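Local coordinates for probable primosomal replication protein n (Ralstonia solanacearum, PDB 4FDB) that probably helps restart stalled replication forks, binding single-stranded DNA as a homodimer and stabilising the PriA helicase on DNA during primosome assembly, at residues L11-V16 / N28-Y33; N3-V8 / G75-K80; E51-G56 / V88-G93. The protein carries 3 engineered substitutions. All coordinates share one frame; numbering follows the deposited sequence.

All three contacts belong to one mixed sheet whose strands follow the order 3-19, 25-37, 44-55, 87-96, 70-79, with the first and last strands also pairing. Contact 1 joins the first two strands as a hairpin and, along the chain, is nested inside the long loop that contact 2 closes. Contact 3 opens after contact 1 has closed, and its segments alternate with those of contact 2. Contacts 2 and 3 are centred about 8 Å apart, contacts 1 and 3 about 10 Å, contacts 1 and 2 about 14 Å. Contact 2 closes the curled sheet, as expected of an OB-fold barrel; contacts 2 and 3 both touch the second subunit, and strand 3-19 at contact 2 carries the sheet across the dimer.

Contact 1: residues L11-V16 / N28-Y33; sequences LVEREV and NCLLSY. Engineered in segment 11-16: Val12 (natural residue Ala).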
# COMPACT_ATOMS: atom_id res chain seq x y z
N LEU A 11 4.33 -11.35 -10.63
CA LEU A 11 3.50 -12.37 -10.00
C LEU A 11 4.39 -13.53 -9.58
O LEU A 11 5.02 -14.14 -10.42
CB LEU A 11 2.43 -12.87 -10.95
CG LEU A 11 1.61 -14.02 -10.38
CD1 LEU A 11 0.78 -13.52 -9.23
CD2 LEU A 11 0.72 -14.68 -11.44
N VAL A 12 4.46 -13.82 -8.28
CA VAL A 12 5.33 -14.88 -7.78
C VAL A 12 4.59 -16.20 -7.70
O VAL A 12 5.07 -17.26 -8.11
CB VAL A 12 5.82 -14.52 -6.34
CG1 VAL A 12 6.71 -15.62 -5.79
CG2 VAL A 12 6.54 -13.19 -6.34
N GLU A 13 3.39 -16.15 -7.13
CA GLU A 13 2.61 -17.36 -7.04
C GLU A 13 1.15 -16.99 -6.87
O GLU A 13 0.82 -15.87 -6.49
CB GLU A 13 3.08 -18.25 -5.89
CG GLU A 13 3.24 -17.53 -4.58
CD GLU A 13 3.79 -18.43 -3.48
OE1 GLU A 13 4.96 -18.89 -3.58
OE2 GLU A 13 3.06 -18.69 -2.50
N ARG A 14 0.29 -17.94 -7.18
CA ARG A 14 -1.13 -17.71 -6.92
C ARG A 14 -1.76 -18.98 -6.39
O ARG A 14 -1.28 -20.08 -6.66
CB ARG A 14 -1.86 -17.16 -8.15
CG ARG A 14 -1.57 -17.88 -9.43
CD ARG A 14 -2.41 -17.33 -10.59
NE ARG A 14 -1.97 -17.91 -11.87
CZ ARG A 14 -2.37 -19.08 -12.34
NH1 ARG A 14 -3.24 -19.82 -11.65
NH2 ARG A 14 -1.92 -19.52 -13.50
N GLU A 15 -2.80 -18.80 -5.58
CA GLU A 15 -3.51 -19.92 -4.98
C GLU A 15 -4.65 -20.37 -5.89
O GLU A 15 -5.07 -19.62 -6.77
CB GLU A 15 -4.10 -19.49 -3.64
CG GLU A 15 -3.09 -18.95 -2.65
CD GLU A 15 -2.08 -19.99 -2.23
OE1 GLU A 15 -2.46 -21.18 -2.13
OE2 GLU A 15 -0.90 -19.64 -2.00
N VAL A 16 -5.13 -21.58 -5.65
CA VAL A 16 -6.28 -22.10 -6.39
C VAL A 16 -7.44 -21.16 -6.12
O VAL A 16 -7.56 -20.65 -5.02
CB VAL A 16 -6.63 -23.52 -5.93
CG1 VAL A 16 -7.92 -24.00 -6.56
CG2 VAL A 16 -5.50 -24.48 -6.26
N ASN A 28 -6.12 -15.38 -4.49
CA ASN A 28 -5.05 -14.80 -3.70
C ASN A 28 -3.72 -15.02 -4.38
O ASN A 28 -3.47 -16.07 -4.96
CB ASN A 28 -5.02 -15.45 -2.32
CG ASN A 28 -6.15 -15.00 -1.44
OD1 ASN A 28 -7.23 -15.59 -1.44
ND2 ASN A 28 -5.93 -13.93 -0.69
N CYS A 29 -2.85 -14.02 -4.31
CA CYS A 29 -1.53 -14.19 -4.92
C CYS A 29 -0.48 -13.42 -4.14
O CYS A 29 -0.79 -12.71 -3.18
CB CYS A 29 -1.56 -13.76 -6.38
SG CYS A 29 -2.03 -12.06 -6.65
N LEU A 30 0.77 -13.64 -4.52
CA LEU A 30 1.89 -12.93 -3.93
C LEU A 30 2.58 -12.20 -5.07
O LEU A 30 2.88 -12.80 -6.12
CB LEU A 30 2.87 -13.94 -3.32
CG LEU A 30 4.11 -13.38 -2.60
CD1 LEU A 30 3.70 -12.58 -1.37
CD2 LEU A 30 5.05 -14.51 -2.22
N LEU A 31 2.84 -10.92 -4.85
CA LEU A 31 3.55 -10.08 -5.82
C LEU A 31 4.90 -9.67 -5.26
O LEU A 31 5.05 -9.53 -4.06
CB LEU A 31 2.75 -8.82 -6.12
CG LEU A 31 1.35 -9.07 -6.66
CD1 LEU A 31 0.61 -7.75 -6.80
CD2 LEU A 31 1.42 -9.79 -8.00
N SER A 32 5.88 -9.49 -6.13
CA SER A 32 7.21 -9.09 -5.69
C SER A 32 7.54 -7.81 -6.40
O SER A 32 7.54 -7.77 -7.64
CB SER A 32 8.24 -10.14 -6.11
OG SER A 32 9.55 -9.70 -5.84
N TYR A 33 7.84 -6.77 -5.62
CA TYR A 33 8.26 -5.49 -6.15
C TYR A 33 9.77 -5.31 -6.03
O TYR A 33 10.37 -5.60 -4.99
CB TYR A 33 7.55 -4.32 -5.42
CG TYR A 33 8.07 -2.98 -5.91
CD1 TYR A 33 7.52 -2.36 -7.02
CD2 TYR A 33 9.15 -2.35 -5.28
CE1 TYR A 33 8.02 -1.16 -7.49
CE2 TYR A 33 9.65 -1.15 -5.74
CZ TYR A 33 9.09 -0.57 -6.85
OH TYR A 33 9.60 0.63 -7.31
O HOH W 1 -7.45 -17.98 -4.02
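Leu11 meets Cys29 and Leu31 on the buried face of the sheet, where small and branched apolar groups suit a buried layer. Its CD1 methyl lies 3.7 Å from Cys29 CB and 4.0 Å from Leu31 CD2. The leucine reaches them because CG stands anti to the backbone N (chi1 175°), which swings CD1 over toward the facing strand, although the CB bond itself points to the face that Cys29 and Leu31 share. Leu31 also rests on Ala52 of the next strand, so this layer continues across the sheet.

On the outer face, Leu30 lies side by side with Val12, an engineered residue that is alanine in the natural sequence, and both point the same way. Val12 CG1 approaches Leu30 CD2, whereas the other methyl turns to the serine beside it: Val12 CG2 is 3.5 Å from Ser32 CB, tighter than usual for two carbons. The aliphatic part of Glu13 crosses Leu30 at an angle, CG to CB, leaving its carboxylate at the exposed outer side.

The strands form an antiparallel hairpin interrupted by a classic beta bulge, Val12 and Glu13 both facing Leu30. Leu30 is gripped from both residues of the bulge: Val12 N donates to Leu30 O at 2.9 Å, and Leu30 N donates to Glu13 O at 3.0 Å. The register therefore shifts by one residue, and Arg14 pairs with Cys29 in a non-hydrogen-bonded position.

Toward the polar edge, Glu15 N donates to Asn28 O at 2.9 Å, nearly straight at 173°. Arg14 sends its guanidinium away from the facing strand, where NE bonds Ile65 O, while the Asn28 amide uses OD1 to accept from Arg18. Past the last direct bond, a water donates to Val16 O and accepts from Asn28 N.

Contact 2: residues N3-V8 / G75-K80; sequences NRLQLV and GFLARK
Asn3 grips Leu77 with both ends of its side-chain amide. OD1 accepts from Leu77 N at 3.0 Å, and ND2 donates to Leu77 O at 2.8 Å. The second bond is well directed: the carbonyl oxygen lies in the asparagine amide plane and the donor approaches on a lone pair. The first is less so, since Leu77 N reaches OD1 with a C=O...N angle of 113° and somewhat tilted from the carbonyl plane. With CG anti to the backbone N (chi1 164°), the short side chain crosses to the other strand and does the pairing that a backbone would do in a regular ladder.

Main-chain bonds join Leu5 and Gly75 as an antiparallel hydrogen-bonded pair. Leu5 N donates to Gly75 O at 2.8 Å from above the carbonyl plane, and Gly75 N returns a more bent bond to Leu5 O at 3.0 Å. Glycine suits this place because a CB at its backbone angles would be jammed against the preceding carbonyl oxygen. Arg4 CA adds a CA-H...O contact to Gly75 O.

Apolar packing is lighter: Leu5 CD2 and Leu77 CD2 meet at 4.3 Å on the buried side, where Leu5 also touches Phe89. A close carbon-to-carbonyl contact sets Phe76 CB 3.3 Å from Asn3 O; the ring beyond, nearly perpendicular to the asparagine amide, stacks on His90.

Asn3 through Leu7 also pair with a strand of the second subunit, continuing the sheet across the dimer. The buried amide of Asn3 thus satisfies the Leu77 backbone where the strands, at 117° rather than near the 180° of a straight antiparallel pair, have swung apart beyond direct main-chain pairing.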
# COMPACT_ATOMS: atom_id res chain seq x y z
N ASN A 3 -7.79 5.76 -1.34
CA ASN A 3 -6.99 4.61 -0.92
C ASN A 3 -6.67 3.94 -2.22
O ASN A 3 -7.48 3.16 -2.73
CB ASN A 3 -7.83 3.71 0.01
CG ASN A 3 -7.23 2.30 0.21
OD1 ASN A 3 -6.10 2.00 -0.18
ND2 ASN A 3 -8.04 1.42 0.79
N ARG A 4 -5.51 4.27 -2.79
CA ARG A 4 -5.16 3.78 -4.13
C ARG A 4 -3.69 3.47 -4.22
O ARG A 4 -2.85 4.34 -4.00
CB ARG A 4 -5.52 4.85 -5.17
CG ARG A 4 -5.22 4.45 -6.61
CD ARG A 4 -5.91 5.40 -7.59
NE ARG A 4 -5.71 4.99 -8.98
CZ ARG A 4 -4.89 5.60 -9.84
NH1 ARG A 4 -4.78 5.15 -11.08
NH2 ARG A 4 -4.21 6.67 -9.46
N LEU A 5 -3.38 2.21 -4.54
CA LEU A 5 -2.01 1.77 -4.71
C LEU A 5 -1.79 1.46 -6.19
O LEU A 5 -2.61 0.79 -6.81
CB LEU A 5 -1.76 0.49 -3.90
CG LEU A 5 -0.36 -0.12 -4.10
CD1 LEU A 5 0.71 0.86 -3.61
CD2 LEU A 5 -0.19 -1.46 -3.39
N GLN A 6 -0.71 1.99 -6.75
CA GLN A 6 -0.27 1.62 -8.09
C GLN A 6 1.05 0.90 -7.92
O GLN A 6 1.94 1.40 -7.26
CB GLN A 6 -0.02 2.87 -8.93
CG GLN A 6 -1.22 3.77 -9.13
CD GLN A 6 -0.81 5.11 -9.69
OE1 GLN A 6 -0.54 6.05 -8.94
NE2 GLN A 6 -0.74 5.20 -11.01
N LEU A 7 1.18 -0.27 -8.52
CA LEU A 7 2.36 -1.07 -8.29
C LEU A 7 2.67 -1.84 -9.56
O LEU A 7 1.78 -2.46 -10.13
CB LEU A 7 2.12 -2.03 -7.13
CG LEU A 7 3.37 -2.71 -6.54
CD1 LEU A 7 4.26 -1.68 -5.87
CD2 LEU A 7 2.98 -3.78 -5.55
N VAL A 8 3.91 -1.77 -10.01
CA VAL A 8 4.38 -2.66 -11.07
C VAL A 8 5.18 -3.75 -10.39
O VAL A 8 6.18 -3.47 -9.74
CB VAL A 8 5.26 -1.92 -12.07
CG1 VAL A 8 5.99 -2.92 -12.98
CG2 VAL A 8 4.42 -0.96 -12.89
N GLY A 75 -5.19 -0.61 -7.45
CA GLY A 75 -6.22 -1.12 -6.56
C GLY A 75 -6.14 -0.43 -5.24
O GLY A 75 -5.73 0.74 -5.18
N PHE A 76 -6.55 -1.14 -4.19
CA PHE A 76 -6.63 -0.52 -2.87
C PHE A 76 -6.17 -1.48 -1.79
O PHE A 76 -6.11 -2.67 -2.01
CB PHE A 76 -8.06 -0.05 -2.59
CG PHE A 76 -9.10 -1.15 -2.58
CD1 PHE A 76 -9.50 -1.75 -1.39
CD2 PHE A 76 -9.71 -1.56 -3.77
CE1 PHE A 76 -10.48 -2.74 -1.38
CE2 PHE A 76 -10.68 -2.56 -3.77
CZ PHE A 76 -11.06 -3.16 -2.58
N LEU A 77 -5.79 -0.93 -0.64
CA LEU A 77 -5.40 -1.78 0.49
C LEU A 77 -6.60 -2.07 1.38
O LEU A 77 -7.50 -1.25 1.50
CB LEU A 77 -4.34 -1.08 1.34
CG LEU A 77 -3.00 -0.85 0.63
CD1 LEU A 77 -2.06 -0.09 1.57
CD2 LEU A 77 -2.39 -2.17 0.20
N ALA A 78 -6.60 -3.24 2.02
CA ALA A 78 -7.64 -3.59 2.97
C ALA A 78 -7.09 -4.58 3.97
O ALA A 78 -5.98 -5.06 3.80
CB ALA A 78 -8.86 -4.15 2.26
N ARG A 79 -7.84 -4.82 5.04
CA ARG A 79 -7.48 -5.83 6.02
C ARG A 79 -7.74 -7.21 5.45
O ARG A 79 -8.74 -7.42 4.76
CB ARG A 79 -8.31 -5.66 7.29
CG ARG A 79 -7.74 -4.71 8.31
CD ARG A 79 -8.52 -4.79 9.61
NE ARG A 79 -8.01 -3.85 10.61
CZ ARG A 79 -8.78 -3.03 11.32
NH1 ARG A 79 -10.09 -3.03 11.14
NH2 ARG A 79 -8.23 -2.21 12.21
N LYS A 80 -6.85 -8.14 5.76
CA LYS A 80 -6.98 -9.53 5.33
C LYS A 80 -8.29 -10.13 5.84
O LYS A 80 -9.07 -10.70 5.07
CB LYS A 80 -5.79 -10.34 5.86
CG LYS A 80 -5.56 -11.69 5.18
CD LYS A 80 -4.93 -11.50 3.82
CE LYS A 80 -4.46 -12.82 3.23
NZ LYS A 80 -3.87 -12.64 1.87

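Contact 3: residues E51-G56 / V88-G93; sequences EALGAG and VFHISG
Leu53 lays its side chain against the imidazole of His90, both groups pointing the same way. Its CD1 methyl stands over one ring face, 4.0 Å from the centroid and 28° off the normal, a CH-pi contact. The other methyl, CD2, turns to Val88 CG2 at 3.8 Å. This two-way grip follows from Leu53 CG sitting between its backbone N and carbonyl carbon (chi1 72°), which keeps the branch above the neighbouring strand. A leucine suits the place by offering one methyl to a ring and another to a valine.

On the reverse side of the sheet Ala52 is small enough for close strand pairing. Its CB is 3.9 Å from Phe89 CB and also 3.9 Å from Ile91 CD1, while Ile91 CG1 lies over the rim of one Phe89 ring face.

Behind these side chains, three backbone bonds set the parallel register. Phe89 N donates to Glu51 O, Leu53 N to Phe89 O, and Ile91 N to Leu53 O, each at 2.9 Å; the first and last are almost straight at 178°. Beyond Leu53, a water bridges the strands, accepting from Ala55 N and donating to Ile91 O at 2.7 Å.

Farther out, Ala78 and Arg44 of the second subunit both pack against His90. From the neighbouring strand 25-37, Cys29 packs against Ala52.

Parallel pairing of the third and fifth strands in an otherwise antiparallel sheet, with helix 57-62 following the third, is the signature of the OB fold (strand order 1-2-3-5-4-1), to whose clan this single-strand-binding family belongs.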
# COMPACT_ATOMS: atom_id res chain seq x y z
N GLU A 51 1.06 -9.50 -0.31
CA GLU A 51 -0.09 -10.34 -0.61
C GLU A 51 -1.14 -9.53 -1.36
O GLU A 51 -1.42 -8.39 -0.99
CB GLU A 51 -0.68 -10.91 0.68
CG GLU A 51 0.23 -11.92 1.38
CD GLU A 51 0.21 -13.30 0.71
OE1 GLU A 51 -0.63 -13.53 -0.18
OE2 GLU A 51 1.05 -14.16 1.08
N ALA A 52 -1.71 -10.11 -2.41
CA ALA A 52 -2.71 -9.42 -3.19
C ALA A 52 -3.86 -10.37 -3.47
O ALA A 52 -3.77 -11.57 -3.18
CB ALA A 52 -2.12 -8.90 -4.51
N LEU A 53 -4.94 -9.84 -4.01
CA LEU A 53 -6.02 -10.69 -4.47
C LEU A 53 -6.82 -10.00 -5.55
O LEU A 53 -6.85 -8.78 -5.64
CB LEU A 53 -6.90 -11.15 -3.30
CG LEU A 53 -7.84 -10.18 -2.59
CD1 LEU A 53 -9.14 -9.96 -3.37
CD2 LEU A 53 -8.16 -10.73 -1.22
N GLY A 54 -7.47 -10.81 -6.38
CA GLY A 54 -8.40 -10.30 -7.36
C GLY A 54 -9.73 -10.98 -7.12
O GLY A 54 -9.77 -12.18 -6.83
N ALA A 55 -10.82 -10.22 -7.22
CA ALA A 55 -12.16 -10.75 -7.03
C ALA A 55 -12.98 -10.56 -8.29
O ALA A 55 -12.76 -9.61 -9.04
CB ALA A 55 -12.85 -10.05 -5.87
N GLY A 56 -13.95 -11.44 -8.50
CA GLY A 56 -14.83 -11.31 -9.65
C GLY A 56 -14.06 -11.51 -10.93
O GLY A 56 -13.25 -12.43 -11.03
N VAL A 88 -3.87 -6.65 2.67
CA VAL A 88 -3.86 -7.30 1.38
C VAL A 88 -4.11 -6.24 0.32
O VAL A 88 -4.91 -5.32 0.53
CB VAL A 88 -4.91 -8.42 1.33
CG1 VAL A 88 -6.30 -7.89 1.65
CG2 VAL A 88 -4.90 -9.11 -0.03
N PHE A 89 -3.42 -6.35 -0.81
CA PHE A 89 -3.62 -5.47 -1.96
C PHE A 89 -4.75 -6.00 -2.84
O PHE A 89 -4.58 -7.01 -3.53
CB PHE A 89 -2.29 -5.39 -2.73
CG PHE A 89 -2.32 -4.56 -4.00
CD1 PHE A 89 -3.24 -3.54 -4.19
CD2 PHE A 89 -1.39 -4.80 -5.00
CE1 PHE A 89 -3.24 -2.78 -5.36
CE2 PHE A 89 -1.38 -4.06 -6.18
CZ PHE A 89 -2.31 -3.04 -6.36
N HIS A 90 -5.91 -5.35 -2.82
CA HIS A 90 -7.01 -5.73 -3.70
C HIS A 90 -6.79 -5.11 -5.07
O HIS A 90 -6.78 -3.90 -5.21
CB HIS A 90 -8.35 -5.25 -3.15
CG HIS A 90 -8.85 -6.03 -1.98
ND1 HIS A 90 -10.05 -6.70 -2.00
CD2 HIS A 90 -8.34 -6.20 -0.74
CE1 HIS A 90 -10.25 -7.28 -0.82
NE2 HIS A 90 -9.23 -6.98 -0.04
N ILE A 91 -6.62 -5.94 -6.09
CA ILE A 91 -6.33 -5.42 -7.41
C ILE A 91 -7.62 -5.12 -8.14
O ILE A 91 -8.47 -6.00 -8.28
CB ILE A 91 -5.51 -6.45 -8.22
CG1 ILE A 91 -4.19 -6.72 -7.50
CG2 ILE A 91 -5.27 -5.93 -9.62
CD1 ILE A 91 -3.47 -7.98 -8.01
N SER A 92 -7.79 -3.88 -8.58
CA SER A 92 -9.02 -3.53 -9.28
C SER A 92 -8.77 -3.37 -10.78
O SER A 92 -9.71 -3.36 -11.57
CB SER A 92 -9.64 -2.27 -8.70
OG SER A 92 -8.78 -1.16 -8.85
N GLY A 93 -7.51 -3.25 -11.16
CA GLY A 93 -7.17 -3.09 -12.56
C GLY A 93 -5.78 -3.63 -12.83
O GLY A 93 -4.88 -3.51 -12.00
O HOH W 2 -10.43 -7.46 -7.13